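Local coordinates for OxyA protein (Actinoplanes teichomyceticus, PDB 5HH3) that is a heme-dependent cytochrome P450 that probably carries out a phenolic coupling step, cyclising the peptide precursor of a glycopeptide antibiotic, at residues 244-249 with 280-285; 284-289 with 386-391. All blocks are in the same frame, centred on the assembly; numbering follows the deposited sequence.

How the interactions relate
Both interactions lie beside the heme, with their centres about 8 Å apart. They share T284 and D285, which lie just past the end of helix 274-282. Interaction 1 sets this turn against helix 225-256. Interaction 2 sets the onward segment 284-289 against the loop 386-391. The two also meet directly. R245 NH1 hydrogen-bonds F388 O at 2.8 Å, and A249 CB packs 3.6 Å from F388 CE1. Helix, turn and loop therefore make one connected wall near the cofactor. T284 touches a heme vinyl group, D285 the porphyrin edge, and H289 reaches a propionate. A water 2.1 Å from the heme iron atom, HEM FE, lies on the sixth-ligand side, with C348 the axial protein ligand.

Interaction 1. Residues 244-249 with 280-285; sequences ARFLAA and RYLTTD. With HEM (protoporphyrin IX containing Fe), chain G; ACT (acetate ion), chain O.
The polar part of the contact joins R245 to the backbone of T284. R245 NH1 donates to T284 O at 2.8 Å, nearly straight (169°). The oxygen lies close to the guanidinium plane, while NH1 stands tilted 33° from the carbonyl plane. The chain of R245 is bent at chi3 (-53°), which turns the guanidinium back toward this carbonyl. R245 NH2 holds an acetate, probably from the crystallisation liquor, through OXT at 3.1 Å. R245 NE is salt-bridged to D241, one turn back on the helix.

These segments belong to the long central helix (225-256) and the end of the K helix (274-282) of the P450 fold. R280 pairs with E277 in the K-helix ExxR motif. T283 then leaves the helix with positive phi, and its OG1 bonds R280 O at 2.7 Å.

The rest is apolar and van der Waals contact. L282 CD1 sits over one face of the F246 ring, offset toward its rim, 4.1 Å from CE2. T284 OG1 comes in at the edge of that ring, 3.4 Å from CD2, and also lies 3.6 Å from the heme vinyl carbon CBC. A249 CB packs 4.0 Å from both L282 CD1 and T284 CG2.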
loop_
_atom_site.group_PDB
_atom_site.type_symbol
_atom_site.label_atom_id
_atom_site.label_comp_id
_atom_site.label_asym_id
_atom_site.label_seq_id
_atom_site.Cartn_x
_atom_site.Cartn_y
_atom_site.Cartn_z
ATOM N N ALA B 244 -2.952 -24.710 -1.596
ATOM C CA ALA B 244 -3.843 -24.760 -2.750
ATOM C C ALA B 244 -3.204 -24.186 -4.011
ATOM O O ALA B 244 -3.296 -24.799 -5.089
ATOM C CB ALA B 244 -5.146 -24.042 -2.455
ATOM N N ARG B 245 -2.541 -23.028 -3.890
ATOM C CA ARG B 245 -1.908 -22.391 -5.047
ATOM C C ARG B 245 -0.782 -23.231 -5.621
ATOM O O ARG B 245 -0.648 -23.333 -6.841
ATOM C CB ARG B 245 -1.418 -20.968 -4.724
ATOM C CG ARG B 245 -2.571 -19.961 -4.625
ATOM C CD ARG B 245 -2.107 -18.516 -4.435
ATOM N NE ARG B 245 -1.199 -18.350 -3.314
ATOM C CZ ARG B 245 0.131 -18.359 -3.356
ATOM N NH1 ARG B 245 0.836 -18.542 -4.492
ATOM N NH2 ARG B 245 0.784 -18.207 -2.216
ATOM N N PHE B 246 0.020 -23.834 -4.746
ATOM C CA PHE B 246 1.079 -24.748 -5.171
ATOM C C PHE B 246 0.554 -26.001 -5.902
ATOM O O PHE B 246 1.113 -26.399 -6.912
ATOM C CB PHE B 246 1.922 -25.178 -3.983
ATOM C CG PHE B 246 3.126 -25.963 -4.369
ATOM C CD1 PHE B 246 3.051 -27.343 -4.535
ATOM C CD2 PHE B 246 4.341 -25.323 -4.594
ATOM C CE1 PHE B 246 4.162 -28.069 -4.912
ATOM C CE2 PHE B 246 5.453 -26.040 -4.999
ATOM C CZ PHE B 246 5.375 -27.413 -5.126
ATOM N N LEU B 247 -0.478 -26.640 -5.352
ATOM C CA LEU B 247 -1.048 -27.842 -5.965
ATOM C C LEU B 247 -1.664 -27.532 -7.337
ATOM O O LEU B 247 -1.537 -28.330 -8.258
ATOM C CB LEU B 247 -2.087 -28.497 -5.043
ATOM C CG LEU B 247 -1.558 -29.165 -3.770
ATOM C CD1 LEU B 247 -2.724 -29.658 -2.919
ATOM C CD2 LEU B 247 -0.600 -30.298 -4.095
ATOM N N ALA B 248 -2.294 -26.362 -7.475
ATOM C CA ALA B 248 -2.816 -25.925 -8.779
ATOM C C ALA B 248 -1.670 -25.715 -9.774
ATOM O O ALA B 248 -1.764 -26.181 -10.906
ATOM C CB ALA B 248 -3.675 -24.669 -8.649
ATOM N N ALA B 249 -0.590 -25.058 -9.348
ATOM C CA ALA B 249 0.570 -24.865 -10.232
ATOM C C ALA B 249 1.297 -26.181 -10.538
ATOM O O ALA B 249 1.810 -26.365 -11.649
ATOM C CB ALA B 249 1.534 -23.837 -9.669
ATOM N N ARG B 280 11.555 -25.723 -6.319
ATOM C CA ARG B 280 12.498 -24.748 -6.902
ATOM C C ARG B 280 11.944 -24.084 -8.163
ATOM O O ARG B 280 11.966 -22.860 -8.293
ATOM C CB ARG B 280 13.838 -25.399 -7.274
ATOM C CG ARG B 280 14.883 -24.404 -7.809
ATOM C CD ARG B 280 15.999 -25.085 -8.581
ATOM N NE ARG B 280 15.529 -25.658 -9.845
ATOM C CZ ARG B 280 15.395 -25.007 -11.002
ATOM N NH1 ARG B 280 15.683 -23.714 -11.117
ATOM N NH2 ARG B 280 14.966 -25.666 -12.072
ATOM N N TYR B 281 11.485 -24.906 -9.093
ATOM C CA TYR B 281 11.020 -24.418 -10.393
ATOM C C TYR B 281 9.769 -23.566 -10.251
ATOM O O TYR B 281 9.705 -22.497 -10.832
ATOM C CB TYR B 281 10.768 -25.579 -11.348
ATOM C CG TYR B 281 10.437 -25.156 -12.763
ATOM C CD1 TYR B 281 11.416 -24.638 -13.598
ATOM C CD2 TYR B 281 9.143 -25.261 -13.251
ATOM C CE1 TYR B 281 11.122 -24.250 -14.905
ATOM C CE2 TYR B 281 8.834 -24.880 -14.541
ATOM C CZ TYR B 281 9.830 -24.385 -15.364
ATOM O OH TYR B 281 9.524 -24.026 -16.631
ATOM N N LEU B 282 8.800 -24.018 -9.461
ATOM C CA LEU B 282 7.532 -23.294 -9.332
ATOM C C LEU B 282 7.609 -22.016 -8.488
ATOM O O LEU B 282 6.977 -21.015 -8.845
ATOM C CB LEU B 282 6.422 -24.196 -8.776
ATOM C CG LEU B 282 5.963 -25.348 -9.672
ATOM C CD1 LEU B 282 4.815 -26.091 -9.008
ATOM C CD2 LEU B 282 5.556 -24.841 -11.046
ATOM N N THR B 283 8.326 -22.088 -7.365
ATOM C CA THR B 283 8.486 -20.961 -6.410
ATOM C C THR B 283 7.214 -20.121 -6.280
ATOM O O THR B 283 7.168 -18.970 -6.737
ATOM C CB THR B 283 9.711 -20.070 -6.784
ATOM O OG1 THR B 283 10.883 -20.897 -6.840
ATOM C CG2 THR B 283 9.926 -18.962 -5.746
ATOM N N THR B 284 6.181 -20.712 -5.672
ATOM C CA THR B 284 4.852 -20.118 -5.665
ATOM C C THR B 284 4.675 -18.988 -4.628
ATOM O O THR B 284 3.661 -18.301 -4.658
ATOM C CB THR B 284 3.748 -21.191 -5.479
ATOM O OG1 THR B 284 4.032 -21.996 -4.331
ATOM C CG2 THR B 284 3.664 -22.086 -6.718
ATOM N N ASP B 285 5.654 -18.800 -3.749
ATOM C CA ASP B 285 5.763 -17.582 -2.921
ATOM C C ASP B 285 7.044 -16.863 -3.364
ATOM O O ASP B 285 8.143 -17.207 -2.939
ATOM C CB ASP B 285 5.798 -17.957 -1.434
ATOM C CG ASP B 285 5.399 -16.789 -0.497
ATOM O OD1 ASP B 285 5.005 -15.702 -0.988
ATOM O OD2 ASP B 285 5.454 -16.982 0.742
HETATM C CHA HEM G . 6.741 -18.185 6.646
HETATM C CHB HEM G . 3.210 -21.242 7.957
HETATM C CHC HEM G . 3.209 -23.121 3.468
HETATM C CHD HEM G . 6.771 -20.121 2.223
HETATM C C1A HEM G . 5.766 -18.835 7.364
HETATM C C2A HEM G . 5.377 -18.478 8.685
HETATM C C3A HEM G . 4.394 -19.343 9.060
HETATM C C4A HEM G . 4.163 -20.234 7.973
HETATM C CMA HEM G . 3.656 -19.349 10.375
HETATM C CAA HEM G . 5.968 -17.356 9.516
HETATM C CBA HEM G . 7.174 -17.895 10.282
HETATM C CGA HEM G . 7.889 -16.861 11.138
HETATM O O1A HEM G . 7.810 -15.629 10.908
HETATM O O2A HEM G . 8.601 -17.247 12.103
HETATM C C1B HEM G . 2.879 -22.030 6.837
HETATM C C2B HEM G . 1.851 -23.033 6.825
HETATM C C3B HEM G . 1.836 -23.576 5.558
HETATM C C4B HEM G . 2.902 -22.857 4.806
HETATM C CMB HEM G . 0.957 -23.429 7.981
HETATM C CAB HEM G . 1.024 -24.671 4.969
HETATM C CBB HEM G . 0.183 -25.488 5.609
HETATM C C1C HEM G . 4.167 -22.471 2.701
HETATM C C2C HEM G . 4.455 -22.742 1.345
HETATM C C3C HEM G . 5.485 -21.866 0.978
HETATM C C4C HEM G . 5.804 -21.087 2.144
HETATM C CMC HEM G . 3.759 -23.768 0.470
HETATM C CAC HEM G . 6.192 -21.715 -0.320
HETATM C CBC HEM G . 6.019 -22.454 -1.413
HETATM C C1D HEM G . 7.012 -19.361 3.366
HETATM C C2D HEM G . 8.037 -18.296 3.353
HETATM C C3D HEM G . 8.034 -17.751 4.579
HETATM C C4D HEM G . 6.999 -18.497 5.326
HETATM C CMD HEM G . 8.937 -17.837 2.228
HETATM C CAD HEM G . 8.930 -16.609 5.039
HETATM C CBD HEM G . 8.401 -15.206 4.704
HETATM C CGD HEM G . 9.372 -14.122 5.199
HETATM O O1D HEM G . 9.130 -12.907 5.075
HETATM O O2D HEM G . 10.456 -14.377 5.741
HETATM N NA HEM G . 5.026 -19.922 6.945
HETATM N NB HEM G . 3.475 -21.993 5.641
HETATM N NC HEM G . 5.013 -21.509 3.172
HETATM N ND HEM G . 6.438 -19.472 4.581
HETATM FE FE HEM G . 5.029 -20.684 5.095
HETATM C C ACT O . -0.404 -16.327 1.286
HETATM O O ACT O . -1.418 -16.055 1.967
HETATM O OXT ACT O . -0.414 -17.236 0.426
HETATM C CH3 ACT O . 0.855 -15.540 1.513
HETATM O O HOH W 1 3.615 -19.182 4.685
#

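Interaction 2. Residues 284-289 with 386-391. With HEM (protoporphyrin IX containing Fe), chain G.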
loop_
_atom_site.group_PDB
_atom_site.type_symbol
_atom_site.label_atom_id
_atom_site.label_comp_id
_atom_site.label_asym_id
_atom_site.label_seq_id
_atom_site.Cartn_x
_atom_site.Cartn_y
_atom_site.Cartn_z
ATOM N N THR B 284 6.181 -20.712 -5.672
ATOM C CA THR B 284 4.852 -20.118 -5.665
ATOM C C THR B 284 4.675 -18.988 -4.628
ATOM O O THR B 284 3.661 -18.301 -4.658
ATOM C CB THR B 284 3.748 -21.191 -5.479
ATOM O OG1 THR B 284 4.032 -21.996 -4.331
ATOM C CG2 THR B 284 3.664 -22.086 -6.718
ATOM N N ASP B 285 5.654 -18.800 -3.749
ATOM C CA ASP B 285 5.763 -17.582 -2.921
ATOM C C ASP B 285 7.044 -16.863 -3.364
ATOM O O ASP B 285 8.143 -17.207 -2.939
ATOM C CB ASP B 285 5.798 -17.957 -1.434
ATOM C CG ASP B 285 5.399 -16.789 -0.497
ATOM O OD1 ASP B 285 5.005 -15.702 -0.988
ATOM O OD2 ASP B 285 5.454 -16.982 0.742
ATOM N N GLU B 286 6.894 -15.886 -4.249
ATOM C CA GLU B 286 8.025 -15.334 -4.984
ATOM C C GLU B 286 8.958 -14.404 -4.204
ATOM O O GLU B 286 10.112 -14.206 -4.621
ATOM C CB GLU B 286 7.549 -14.608 -6.238
ATOM C CG GLU B 286 6.969 -15.500 -7.322
ATOM C CD GLU B 286 5.442 -15.601 -7.294
ATOM O OE1 GLU B 286 4.824 -15.202 -6.277
ATOM O OE2 GLU B 286 4.851 -16.095 -8.296
ATOM N N LYS B 287 8.472 -13.804 -3.117
ATOM C CA LYS B 287 9.305 -12.884 -2.329
ATOM C C LYS B 287 8.950 -12.906 -0.844
ATOM O O LYS B 287 7.873 -13.341 -0.477
ATOM C CB LYS B 287 9.190 -11.463 -2.871
ATOM C CG LYS B 287 7.772 -10.983 -3.000
ATOM C CD LYS B 287 7.726 -9.590 -3.564
ATOM C CE LYS B 287 6.295 -9.206 -3.868
ATOM N NZ LYS B 287 5.519 -9.047 -2.603
ATOM N N THR B 288 9.892 -12.464 -0.014
ATOM C CA THR B 288 9.695 -12.386 1.430
ATOM C C THR B 288 9.046 -11.055 1.741
ATOM O O THR B 288 9.049 -10.144 0.903
ATOM C CB THR B 288 11.049 -12.428 2.186
ATOM O OG1 THR B 288 11.944 -11.483 1.603
ATOM C CG2 THR B 288 11.674 -13.793 2.129
ATOM N N HIS B 289 8.521 -10.918 2.954
ATOM C CA HIS B 289 8.080 -9.622 3.440
ATOM C C HIS B 289 9.311 -8.690 3.516
ATOM O O HIS B 289 10.390 -9.132 3.938
ATOM C CB HIS B 289 7.465 -9.725 4.842
ATOM C CG HIS B 289 6.209 -10.527 4.889
ATOM N ND1 HIS B 289 4.970 -9.990 4.585
ATOM C CD2 HIS B 289 5.993 -11.832 5.179
ATOM C CE1 HIS B 289 4.045 -10.930 4.705
ATOM N NE2 HIS B 289 4.641 -12.052 5.072
ATOM N N PRO B 386 0.357 -11.541 -8.080
ATOM C CA PRO B 386 1.264 -12.310 -7.242
ATOM C C PRO B 386 0.765 -12.387 -5.790
ATOM O O PRO B 386 0.100 -11.472 -5.369
ATOM C CB PRO B 386 2.572 -11.510 -7.292
ATOM C CG PRO B 386 2.496 -10.709 -8.538
ATOM C CD PRO B 386 1.053 -10.518 -8.886
ATOM N N PRO B 387 1.062 -13.448 -5.036
ATOM C CA PRO B 387 1.912 -14.556 -5.476
ATOM C C PRO B 387 1.193 -15.587 -6.377
ATOM O O PRO B 387 -0.052 -15.651 -6.391
ATOM C CB PRO B 387 2.376 -15.176 -4.172
ATOM C CG PRO B 387 1.284 -14.845 -3.171
ATOM C CD PRO B 387 0.675 -13.550 -3.615
ATOM N N PHE B 388 2.001 -16.379 -7.092
ATOM C CA PHE B 388 1.577 -17.317 -8.151
ATOM C C PHE B 388 0.166 -17.871 -7.980
ATOM O O PHE B 388 -0.069 -18.760 -7.160
ATOM C CB PHE B 388 2.542 -18.508 -8.267
ATOM C CG PHE B 388 2.508 -19.189 -9.620
ATOM C CD1 PHE B 388 1.458 -19.994 -10.002
ATOM C CD2 PHE B 388 3.532 -19.015 -10.509
ATOM C CE1 PHE B 388 1.447 -20.608 -11.261
ATOM C CE2 PHE B 388 3.527 -19.623 -11.775
ATOM C CZ PHE B 388 2.487 -20.426 -12.135
ATOM N N ASP B 389 -0.736 -17.369 -8.802
ATOM C CA ASP B 389 -2.138 -17.563 -8.617
ATOM C C ASP B 389 -2.808 -17.980 -9.928
ATOM O O ASP B 389 -3.249 -17.133 -10.730
ATOM C CB ASP B 389 -2.740 -16.270 -8.079
ATOM C CG ASP B 389 -4.232 -16.347 -7.921
ATOM O OD1 ASP B 389 -4.759 -17.469 -7.802
ATOM O OD2 ASP B 389 -4.872 -15.286 -7.922
ATOM N N VAL B 390 -2.883 -19.290 -10.139
ATOM C CA VAL B 390 -3.622 -19.833 -11.274
ATOM C C VAL B 390 -5.105 -19.641 -10.974
ATOM O O VAL B 390 -5.621 -20.227 -10.032
ATOM C CB VAL B 390 -3.334 -21.322 -11.518
ATOM C CG1 VAL B 390 -4.104 -21.816 -12.752
ATOM C CG2 VAL B 390 -1.839 -21.562 -11.666
ATOM N N GLU B 391 -5.778 -18.836 -11.786
ATOM C CA GLU B 391 -7.173 -18.481 -11.552
ATOM C C GLU B 391 -8.165 -19.605 -11.913
ATOM O O GLU B 391 -9.192 -19.758 -11.257
ATOM C CB GLU B 391 -7.525 -17.202 -12.301
ATOM C CG GLU B 391 -6.700 -16.008 -11.827
ATOM C CD GLU B 391 -7.135 -14.698 -12.443
ATOM O OE1 GLU B 391 -7.032 -13.659 -11.760
ATOM O OE2 GLU B 391 -7.586 -14.698 -13.609
HETATM C CHA HEM G . 6.741 -18.185 6.646
HETATM C CHB HEM G . 3.210 -21.242 7.957
HETATM C CHC HEM G . 3.209 -23.121 3.468
HETATM C CHD HEM G . 6.771 -20.121 2.223
HETATM C C1A HEM G . 5.766 -18.835 7.364
HETATM C C2A HEM G . 5.377 -18.478 8.685
HETATM C C3A HEM G . 4.394 -19.343 9.060
HETATM C C4A HEM G . 4.163 -20.234 7.973
HETATM C CMA HEM G . 3.656 -19.349 10.375
HETATM C CAA HEM G . 5.968 -17.356 9.516
HETATM C CBA HEM G . 7.174 -17.895 10.282
HETATM C CGA HEM G . 7.889 -16.861 11.138
HETATM O O1A HEM G . 7.810 -15.629 10.908
HETATM O O2A HEM G . 8.601 -17.247 12.103
HETATM C C1B HEM G . 2.879 -22.030 6.837
HETATM C C2B HEM G . 1.851 -23.033 6.825
HETATM C C3B HEM G . 1.836 -23.576 5.558
HETATM C C4B HEM G . 2.902 -22.857 4.806
HETATM C CMB HEM G . 0.957 -23.429 7.981
HETATM C CAB HEM G . 1.024 -24.671 4.969
HETATM C CBB HEM G . 0.183 -25.488 5.609
HETATM C C1C HEM G . 4.167 -22.471 2.701
HETATM C C2C HEM G . 4.455 -22.742 1.345
HETATM C C3C HEM G . 5.485 -21.866 0.978
HETATM C C4C HEM G . 5.804 -21.087 2.144
HETATM C CMC HEM G . 3.759 -23.768 0.470
HETATM C CAC HEM G . 6.192 -21.715 -0.320
HETATM C CBC HEM G . 6.019 -22.454 -1.413
HETATM C C1D HEM G . 7.012 -19.361 3.366
HETATM C C2D HEM G . 8.037 -18.296 3.353
HETATM C C3D HEM G . 8.034 -17.751 4.579
HETATM C C4D HEM G . 6.999 -18.497 5.326
HETATM C CMD HEM G . 8.937 -17.837 2.228
HETATM C CAD HEM G . 8.930 -16.609 5.039
HETATM C CBD HEM G . 8.401 -15.206 4.704
HETATM C CGD HEM G . 9.372 -14.122 5.199
HETATM O O1D HEM G . 9.130 -12.907 5.075
HETATM O O2D HEM G . 10.456 -14.377 5.741
HETATM N NA HEM G . 5.026 -19.922 6.945
HETATM N NB HEM G . 3.475 -21.993 5.641
HETATM N NC HEM G . 5.013 -21.509 3.172
HETATM N ND HEM G . 6.438 -19.472 4.581
HETATM FE FE HEM G . 5.029 -20.684 5.095
HETATM O O HOH W 1 3.615 -19.182 4.685
#
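E286 reaches across to the backbone of F388 and takes its N-H with both carboxylate oxygens. The bond from F388 N to E286 OE1 is 3.2 Å long with an angle of 152°, and it uses the syn lone pair of OE1. The second, from F388 N to E286 OE2, is 3.1 Å long but bent and weak. The bend at chi2 of E286 (96°) turns the carboxylate onto this N-H. OE2 also rests 3.3 Å from F388 CB, at the edge of the phenyl ring, with the carboxylate and ring planes 24° apart. E286 OE1 also lies 3.1 Å from P387 CA.

P387 CB meets T284 O at 3.4 Å. D285 OD1 lies beside the same P387 CB, but loosely, at 4.2 Å. T284 and F388 touch through their CB atoms at 4.1 Å.

In the second shell, R22 forms a salt bridge with E286 OE2. The F388 ring packs on A249 and W252 of helix 225-256. D285 OD2 is held by Q242. Further along, H289 N donates to the heme propionate oxygen O1D at 3.0 Å. In the P450 fold, the segment after the K helix and this C-terminal loop probably correspond to substrate recognition sites 5 and 6, so the contact joins two active-site borders. E286 is buried. R22 and the F388 N-H together would stabilise its carboxylate as the anion, so the loop is probably tied here by a charge-assisted bond.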